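Local coordinates for protein secreted effector CSEP0064 (Blumeria graminis f. sp. hordei, PDB 6FMB) that binds host plant RNA as a non-catalytic RNase homologue and protects ribosomal RNA from degradation induced by ribosome-inactivating proteins, thereby preventing host cell death, at residues A3-D8 with S79-F84; R15-A20 with Y70-N75. One frame throughout, in Å; residues are numbered along the deposited sequence. Where two conformers were deposited one is given.

Contact 1: A3-D8 with S79-F84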
ATOM      1  N   ALA A   3      11.563   9.793   7.184  1.00 20.83           N
ATOM      2  CA  ALA A   3      11.626   8.960   5.990  1.00 20.45           C
ATOM      3  C   ALA A   3      10.356   9.151   5.187  1.00 17.64           C
ATOM      4  O   ALA A   3       9.358   9.652   5.711  1.00 18.48           O
ATOM      5  CB  ALA A   3      11.774   7.502   6.385  1.00 23.90           C
ATOM      6  N   TYR A   4      10.400   8.761   3.915  1.00 15.72           N
ATOM      7  CA  TYR A   4       9.230   8.855   3.030  1.00 14.64           C
ATOM      8  C   TYR A   4       9.440   7.960   1.828  1.00 15.15           C
ATOM      9  O   TYR A   4      10.510   7.367   1.665  1.00 14.84           O
ATOM     10  CB  TYR A   4       8.954  10.308   2.608  1.00 14.31           C
ATOM     11  CG  TYR A   4      10.067  10.948   1.774  1.00 15.62           C
ATOM     12  CD1 TYR A   4      10.062  10.852   0.383  1.00 15.64           C
ATOM     13  CD2 TYR A   4      11.119  11.650   2.369  1.00 17.32           C
ATOM     14  CE1 TYR A   4      11.063  11.423  -0.387  1.00 18.63           C
ATOM     15  CE2 TYR A   4      12.120  12.227   1.606  1.00 21.09           C
ATOM     16  CZ  TYR A   4      12.086  12.109   0.230  1.00 21.34           C
ATOM     17  OH  TYR A   4      13.076  12.682  -0.544  1.00 28.51           O
ATOM     18  N   TRP A   5       8.401   7.808   1.016  1.00 14.53           N
ATOM     19  CA  TRP A   5       8.534   7.129  -0.259  1.00 14.75           C
ATOM     20  C   TRP A   5       8.416   8.164  -1.394  1.00 14.12           C
ATOM     21  O   TRP A   5       7.566   9.057  -1.365  1.00 15.26           O
ATOM     22  CB  TRP A   5       7.475   6.022  -0.405  1.00 14.90           C
ATOM     23  CG  TRP A   5       7.826   4.657   0.227  1.00 15.37           C
ATOM     24  CD1 TRP A   5       8.306   3.560  -0.431  1.00 16.46           C
ATOM     25  CD2 TRP A   5       7.737   4.278   1.601  1.00 16.31           C
ATOM     26  NE1 TRP A   5       8.500   2.531   0.423  1.00 18.61           N
ATOM     27  CE2 TRP A   5       8.138   2.925   1.680  1.00 16.55           C
ATOM     28  CE3 TRP A   5       7.315   4.919   2.753  1.00 15.72           C
ATOM     29  CZ2 TRP A   5       8.163   2.234   2.855  1.00 17.85           C
ATOM     30  CZ3 TRP A   5       7.334   4.241   3.898  1.00 18.38           C
ATOM     31  CH2 TRP A   5       7.766   2.899   3.971  1.00 20.40           C
ATOM     32  N   ASP A   6       9.303   8.058  -2.384  1.00 13.35           N
ATOM     33  CA  ASP A   6       9.264   8.882  -3.595  1.00 12.75           C
ATOM     34  C   ASP A   6       8.504   8.081  -4.651  1.00 12.31           C
ATOM     35  O   ASP A   6       9.017   7.082  -5.157  1.00 13.43           O
ATOM     36  CB  ASP A   6      10.689   9.184  -4.067  1.00 14.69           C
ATOM     37  CG  ASP A   6      10.747   9.881  -5.422  1.00 16.63           C
ATOM     38  OD1 ASP A   6       9.702  10.200  -6.014  1.00 16.57           O
ATOM     39  OD2 ASP A   6      11.870  10.129  -5.897  1.00 22.59           O
ATOM     40  N   CYS A   7       7.293   8.517  -4.979  1.00 13.21           N
ATOM     41  CA  CYS A   7       6.486   7.883  -6.024  1.00 14.60           C
ATOM     42  C   CYS A   7       6.514   8.770  -7.259  1.00 17.18           C
ATOM     43  O   CYS A   7       5.731   9.701  -7.367  1.00 18.40           O
ATOM     44  CB  CYS A   7       5.039   7.658  -5.560  1.00 15.99           C
ATOM     45  SG  CYS A   7       4.814   6.387  -4.301  1.00 14.71           S
ATOM     46  N   ASP A   8       7.439   8.495  -8.178  1.00 20.43           N
ATOM     47  CA  ASP A   8       7.479   9.200  -9.461  1.00 22.63           C
ATOM     48  C   ASP A   8       7.494  10.738  -9.281  1.00 23.79           C
ATOM     49  O   ASP A   8       6.800  11.456  -9.990  1.00 27.80           O
ATOM     50  CB  ASP A   8       6.247   8.735 -10.275  1.00 26.22           C
ATOM     51  CG  ASP A   8       6.459   8.713 -11.789  1.00 27.54           C
ATOM     52  OD1 ASP A   8       7.532   9.079 -12.313  1.00 28.49           O
ATOM     53  OD2 ASP A   8       5.486   8.318 -12.459  1.00 29.23           O
ATOM     54  N   SER A  79       6.784  -7.090   7.100  1.00 15.73           N
ATOM     55  CA  SER A  79       8.114  -7.666   6.719  1.00 14.05           C
ATOM     56  C   SER A  79       8.263  -7.740   5.217  1.00 11.61           C
ATOM     57  O   SER A  79       9.373  -7.813   4.712  1.00 10.76           O
ATOM     58  CB  SER A  79       8.332  -9.046   7.333  1.00 14.24           C
ATOM     59  OG  SER A  79       7.374 -10.009   6.925  1.00 16.83           O
ATOM     60  N   TYR A  80       7.126  -7.721   4.517  1.00 10.57           N
ATOM     61  CA  TYR A  80       7.066  -7.301   3.110  1.00  9.97           C
ATOM     62  C   TYR A  80       6.264  -6.004   3.078  1.00  9.81           C
ATOM     63  O   TYR A  80       5.124  -5.974   3.559  1.00 10.26           O
ATOM     64  CB  TYR A  80       6.370  -8.342   2.200  1.00 10.05           C
ATOM     65  CG  TYR A  80       6.161  -7.823   0.788  1.00 10.01           C
ATOM     66  CD1 TYR A  80       7.218  -7.311   0.045  1.00 10.27           C
ATOM     67  CD2 TYR A  80       4.895  -7.763   0.221  1.00 10.52           C
ATOM     68  CE1 TYR A  80       7.028  -6.768  -1.212  1.00 11.81           C
ATOM     69  CE2 TYR A  80       4.692  -7.218  -1.026  1.00 12.92           C
ATOM     70  CZ  TYR A  80       5.760  -6.736  -1.750  1.00 13.90           C
ATOM     71  OH  TYR A  80       5.506  -6.195  -2.986  1.00 15.85           O
ATOM     72  N   LEU A  81       6.849  -4.944   2.524  1.00  9.57           N
ATOM     73  CA  LEU A  81       6.150  -3.660   2.378  1.00  9.36           C
ATOM     74  C   LEU A  81       6.733  -2.921   1.185  1.00  9.51           C
ATOM     75  O   LEU A  81       7.933  -2.641   1.167  1.00 10.15           O
ATOM     76  CB  LEU A  81       6.297  -2.804   3.640  1.00 10.40           C
ATOM     77  CG  LEU A  81       5.749  -1.382   3.593  1.00 10.71           C
ATOM     78  CD1 LEU A  81       4.262  -1.349   3.254  1.00 11.59           C
ATOM     79  CD2 LEU A  81       6.028  -0.677   4.916  1.00 12.49           C
ATOM     80  N   GLU A  82       5.895  -2.640   0.186  1.00  9.30           N
ATOM     81  CA  GLU A  82       6.273  -1.819  -0.952  1.00  9.80           C
ATOM     82  C   GLU A  82       5.127  -0.861  -1.296  1.00  9.67           C
ATOM     83  O   GLU A  82       3.970  -1.130  -0.999  1.00  9.97           O
ATOM     84  CB  GLU A  82       6.648  -2.689  -2.160  1.00 11.78           C
ATOM     85  CG  GLU A  82       8.011  -3.387  -2.098  1.00 13.93           C
ATOM     86  CD  GLU A  82       8.385  -4.151  -3.360  1.00 15.46           C
ATOM     87  OE1 GLU A  82       7.541  -4.827  -3.947  1.00 16.14           O
ATOM     88  OE2 GLU A  82       9.574  -4.127  -3.709  1.00 22.89           O
ATOM     89  N   VAL A  83       5.496   0.245  -1.923  1.00  9.42           N
ATOM     90  CA  VAL A  83       4.583   1.301  -2.319  1.00  8.93           C
ATOM     91  C   VAL A  83       4.684   1.502  -3.837  1.00  9.07           C
ATOM     92  O   VAL A  83       5.780   1.459  -4.409  1.00 10.06           O
ATOM     93  CB  VAL A  83       4.856   2.621  -1.550  1.00  9.96           C
ATOM     94  CG1 VAL A  83       3.804   3.690  -1.837  1.00 11.68           C
ATOM     95  CG2 VAL A  83       4.948   2.346  -0.040  1.00 10.83           C
ATOM     96  N   PHE A  84       3.534   1.737  -4.471  1.00 10.05           N
ATOM     97  CA  PHE A  84       3.420   1.857  -5.928  1.00 10.18           C
ATOM     98  C   PHE A  84       2.517   3.006  -6.326  1.00 11.24           C
ATOM     99  O   PHE A  84       1.633   3.401  -5.570  1.00 11.80           O
ATOM    100  CB  PHE A  84       2.821   0.569  -6.529  1.00 12.67           C
ATOM    101  CG  PHE A  84       3.607  -0.636  -6.192  1.00 12.90           C
ATOM    102  CD1 PHE A  84       4.669  -1.021  -6.987  1.00 12.96           C
ATOM    103  CD2 PHE A  84       3.346  -1.338  -5.031  1.00 13.26           C
ATOM    104  CE1 PHE A  84       5.458  -2.115  -6.640  1.00 15.82           C
ATOM    105  CE2 PHE A  84       4.135  -2.407  -4.671  1.00 15.85           C
ATOM    106  CZ  PHE A  84       5.201  -2.796  -5.464  1.00 15.07           C
TER
HETATM  107  O   HOH W   1       9.475  -0.339   0.227  1.00 23.01           O
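Trp5 lays one face of its indole over the side chain of Val83. The methyl CG2 of Val83 stands 3.5 Å from the centroid of the Trp5 five-membered ring and 5° off the ring normal, which identifies a CH-pi contact over the pyrrole part. The six-membered part reaches on to Leu81, where CH2 of Trp5 lies 4.1 Å from CD2 of Leu81 in an oblique approach. At the ring edge, in plane, a water accepts from NE1 of Trp5 (3.0 Å) and donates to O of Leu81 (2.9 Å), bridging the segments where no direct hydrogen bond does. With CG1 anti to the backbone N (chi1 -173°), Val83 brings that methyl 3.8 Å from SG of Cys7, which is disulfide-bonded to Cys93. The two methyls of Val83 thus touch different partners, CG2 the ring and CG1 the sulfur. Strands 4-7 and 81-84 run 7.9 Å apart at 38°, too far for backbone pairing, so side chains and one water make the join. They belong to two different antiparallel sheets; helix 14-24 borders the contact through Val17 beside Trp5 and Val21 beside Leu81, while Phe95 of strand 94-96 meets the indole.

Contact 2: R15-A20 with Y70-N75; sequences RNVRAA and YYILTN
Val17 is the first residue of segment 15-20 to touch Ile72, its CG1 lying 4.2 Å from CG2 of Ile72, with the two side chains crossing at a slant. The contact then skips Arg18 and Ala19, whose CB atoms point away from the strand, and resumes at Ala20. Three residues after Val17 and so on nearly the same helical face, Ala20 brings its CB to 3.7 Å from CD1 of Ile72. This is the helix-on-sheet packing of the RNase-like fold: helix 14-24 lies against one face of the antiparallel sheet containing strand 70-75, and Ile72 projects from that face. A chi1 of 74° sets CG1 of Ile72 over its own backbone, flanked by N and C, and from there CD1 of Ile72 extends across Ala20 to lie 3.6 Å from C of Ala20. CA of Ala20 and CA of Ile72 are 7.1 Å apart, with a single methyl of Ala20 between helix and strand at that point. All three touching residues are buried, and no hydrogen bond crosses between the segments. The helix is anchored nearby by Asn16, whose ND2 bonds to the backbone oxygens of Glu57 and Ser59, while Ile72 pairs through its backbone with Phe54 of strand 51-56.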
ATOM      1  N   ARG A  15       4.078   8.190   7.533  1.00 10.28           N
ATOM      2  CA  ARG A  15       2.981   7.886   8.453  0.50 10.23           C
ATOM      3  C   ARG A  15       1.733   7.401   7.716  1.00 10.18           C
ATOM      4  O   ARG A  15       0.936   6.621   8.269  1.00  9.55           O
ATOM      5  CB  ARG A  15       2.673   9.067   9.379  0.50 11.67           C
ATOM      6  CG  ARG A  15       1.891  10.236   8.800  0.50 11.32           C
ATOM      7  CD  ARG A  15       1.901  11.378   9.824  0.50 12.48           C
ATOM      8  NE  ARG A  15       0.871  12.395   9.654  0.50 12.35           N
ATOM      9  CZ  ARG A  15       0.582  13.343  10.558  0.50 10.22           C
ATOM     10  NH1 ARG A  15      -0.366  14.271  10.300  0.50  9.73           N
ATOM     11  NH2 ARG A  15       1.245  13.377  11.740  0.50  9.66           N
ATOM     12  N   ASN A  16       1.566   7.861   6.467  1.00  9.11           N
ATOM     13  CA  ASN A  16       0.449   7.387   5.642  1.00  9.27           C
ATOM     14  C   ASN A  16       0.620   5.918   5.257  1.00  8.88           C
ATOM     15  O   ASN A  16      -0.337   5.137   5.241  1.00  9.23           O
ATOM     16  CB  ASN A  16       0.273   8.220   4.350  1.00 10.16           C
ATOM     17  CG  ASN A  16      -0.284   9.614   4.587  1.00 11.17           C
ATOM     18  OD1 ASN A  16      -0.511  10.024   5.710  1.00 13.27           O
ATOM     19  ND2 ASN A  16      -0.531  10.325   3.500  1.00 11.25           N
ATOM     20  N   VAL A  17       1.858   5.533   4.940  1.00  9.25           N
ATOM     21  CA  VAL A  17       2.152   4.166   4.582  1.00  9.37           C
ATOM     22  C   VAL A  17       1.941   3.266   5.803  1.00  9.19           C
ATOM     23  O   VAL A  17       1.303   2.225   5.684  1.00 10.05           O
ATOM     24  CB  VAL A  17       3.581   4.030   4.001  1.00  9.36           C
ATOM     25  CG1 VAL A  17       3.968   2.574   3.778  1.00  9.86           C
ATOM     26  CG2 VAL A  17       3.689   4.826   2.695  1.00 10.00           C
ATOM     27  N   ARG A  18       2.426   3.693   6.971  1.00  9.26           N
ATOM     28  CA  ARG A  18       2.226   2.920   8.193  1.00 10.05           C
ATOM     29  C   ARG A  18       0.729   2.765   8.515  1.00  9.55           C
ATOM     30  O   ARG A  18       0.280   1.687   8.911  1.00 10.46           O
ATOM     31  CB  ARG A  18       2.949   3.580   9.374  1.00 12.23           C
ATOM     32  CG  ARG A  18       4.469   3.595   9.416  1.00 17.61           C
ATOM     33  CD  ARG A  18       4.931   3.920  10.861  1.00 23.67           C
ATOM     34  NE  ARG A  18       4.210   5.082  11.455  1.00 26.23           N
ATOM     35  CZ  ARG A  18       4.651   6.345  11.467  1.00 22.96           C
ATOM     36  NH1 ARG A  18       3.907   7.316  11.990  1.00 24.56           N
ATOM     37  NH2 ARG A  18       5.825   6.656  10.943  1.00 26.99           N
ATOM     38  N   ALA A  19      -0.056   3.831   8.336  1.00  8.77           N
ATOM     39  CA  ALA A  19      -1.515   3.759   8.547  1.00  9.28           C
ATOM     40  C   ALA A  19      -2.142   2.755   7.572  1.00  9.93           C
ATOM     41  O   ALA A  19      -3.036   1.991   7.949  1.00  9.80           O
ATOM     42  CB  ALA A  19      -2.149   5.125   8.399  1.00  9.34           C
ATOM     43  N   ALA A  20      -1.709   2.777   6.318  1.00  9.20           N
ATOM     44  CA  ALA A  20      -2.256   1.830   5.325  1.00  9.69           C
ATOM     45  C   ALA A  20      -1.944   0.368   5.687  1.00  9.64           C
ATOM     46  O   ALA A  20      -2.759  -0.510   5.389  1.00 10.35           O
ATOM     47  CB  ALA A  20      -1.788   2.176   3.921  1.00 10.08           C
ATOM     48  N   TYR A  70      -2.068   5.858  -5.697  1.00 10.15           N
ATOM     49  CA  TYR A  70      -0.970   5.176  -4.999  1.00  9.81           C
ATOM     50  C   TYR A  70      -1.543   4.062  -4.148  1.00  9.18           C
ATOM     51  O   TYR A  70      -2.674   4.160  -3.657  1.00  9.42           O
ATOM     52  CB  TYR A  70      -0.184   6.139  -4.080  1.00 11.02           C
ATOM     53  CG  TYR A  70       0.169   7.448  -4.758  1.00 11.57           C
ATOM     54  CD1 TYR A  70       1.234   7.516  -5.650  1.00 12.57           C
ATOM     55  CD2 TYR A  70      -0.583   8.606  -4.550  1.00 12.58           C
ATOM     56  CE1 TYR A  70       1.566   8.697  -6.294  1.00 15.26           C
ATOM     57  CE2 TYR A  70      -0.254   9.797  -5.198  1.00 15.10           C
ATOM     58  CZ  TYR A  70       0.815   9.823  -6.079  1.00 15.82           C
ATOM     59  OH  TYR A  70       1.160  10.969  -6.752  1.00 21.23           O
ATOM     60  N   TYR A  71      -0.752   3.013  -3.937  1.00  8.96           N
ATOM     61  CA  TYR A  71      -1.183   1.922  -3.067  1.00  9.49           C
ATOM     62  C   TYR A  71      -0.000   1.215  -2.460  1.00  9.08           C
ATOM     63  O   TYR A  71       1.121   1.314  -2.958  1.00  9.98           O
ATOM     64  CB  TYR A  71      -2.083   0.921  -3.813  1.00 10.29           C
ATOM     65  CG  TYR A  71      -1.440   0.219  -5.003  1.00 10.11           C
ATOM     66  CD1 TYR A  71      -0.754  -0.983  -4.833  1.00 11.23           C
ATOM     67  CD2 TYR A  71      -1.580   0.718  -6.300  1.00 11.36           C
ATOM     68  CE1 TYR A  71      -0.193  -1.634  -5.913  1.00 12.61           C
ATOM     69  CE2 TYR A  71      -1.021   0.054  -7.391  1.00 12.09           C
ATOM     70  CZ  TYR A  71      -0.320  -1.112  -7.188  1.00 13.74           C
ATOM     71  OH  TYR A  71       0.239  -1.766  -8.270  1.00 17.35           O
ATOM     72  N   ILE A  72      -0.248   0.494  -1.368  1.00  9.14           N
ATOM     73  CA  ILE A  72       0.754  -0.372  -0.761  1.00  9.47           C
ATOM     74  C   ILE A  72       0.417  -1.835  -1.022  1.00  9.28           C
ATOM     75  O   ILE A  72      -0.744  -2.192  -1.232  1.00  9.38           O
ATOM     76  CB  ILE A  72       0.909  -0.100   0.758  1.00 10.37           C
ATOM     77  CG1 ILE A  72      -0.257  -0.648   1.594  1.00 11.06           C
ATOM     78  CG2 ILE A  72       1.085   1.396   1.008  1.00 11.32           C
ATOM     79  CD1 ILE A  72       0.119  -0.814   3.048  1.00 12.26           C
ATOM     80  N   LEU A  73       1.462  -2.654  -0.983  1.00  9.70           N
ATOM     81  CA  LEU A  73       1.334  -4.108  -0.811  1.00  9.97           C
ATOM     82  C   LEU A  73       2.075  -4.454   0.472  1.00  9.67           C
ATOM     83  O   LEU A  73       3.220  -4.001   0.679  1.00 10.37           O
ATOM     84  CB  LEU A  73       1.921  -4.884  -1.988  1.00 11.02           C
ATOM     85  CG  LEU A  73       1.284  -4.666  -3.361  1.00 12.98           C
ATOM     86  CD1 LEU A  73       2.028  -5.444  -4.430  1.00 15.05           C
ATOM     87  CD2 LEU A  73      -0.171  -5.071  -3.374  1.00 14.83           C
ATOM     88  N   THR A  74       1.444  -5.250   1.334  1.00  9.85           N
ATOM     89  CA  THR A  74       2.034  -5.590   2.622  1.00  9.49           C
ATOM     90  C   THR A  74       1.562  -6.942   3.131  1.00  8.78           C
ATOM     91  O   THR A  74       0.435  -7.348   2.829  1.00  9.51           O
ATOM     92  CB  THR A  74       1.680  -4.480   3.656  1.00 11.02           C
ATOM     93  OG1 THR A  74       2.443  -4.658   4.851  1.00 11.22           O
ATOM     94  CG2 THR A  74       0.166  -4.420   3.971  1.00 11.08           C
ATOM     95  N   ASN A  75       2.397  -7.626   3.910  1.00  9.50           N
ATOM     96  CA  ASN A  75       1.914  -8.736   4.723  1.00 10.86           C
ATOM     97  C   ASN A  75       1.566  -8.171   6.123  1.00 12.21           C
ATOM     98  O   ASN A  75       1.685  -6.950   6.371  1.00 12.83           O
ATOM     99  CB  ASN A  75       2.869  -9.945   4.702  1.00 11.09           C
ATOM    100  CG  ASN A  75       4.228  -9.651   5.275  1.00 11.23           C
ATOM    101  OD1 ASN A  75       4.459  -8.575   5.827  1.00 11.50           O
ATOM    102  ND2 ASN A  75       5.145 -10.612   5.149  1.00 11.99           N
TER

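Overall arrangement
The centres of contact 1 and contact 2 lie about 8 Å apart, and the two contacts touch. Along the chain the order is 3-8, 15-20, 70-75, 79-84, so both segments of contact 2 fall between those of contact 1. Strands 70-75 and 81-85 are antiparallel neighbours in the four-stranded sheet; N of Phe84 lies 2.9 Å from O of Tyr71, a probable hydrogen bond. The helix side joins them too, CE3 of Trp5 packing 3.6 Å from CG2 of Val17. Helix 14-24 and the three-stranded sheet holding strand 4-7 therefore pack against adjacent strands of one sheet, consistent with one shared apolar interior in this small RNA-binding effector. Contact 1 holds Cys7, one half of the disulfide to Cys93.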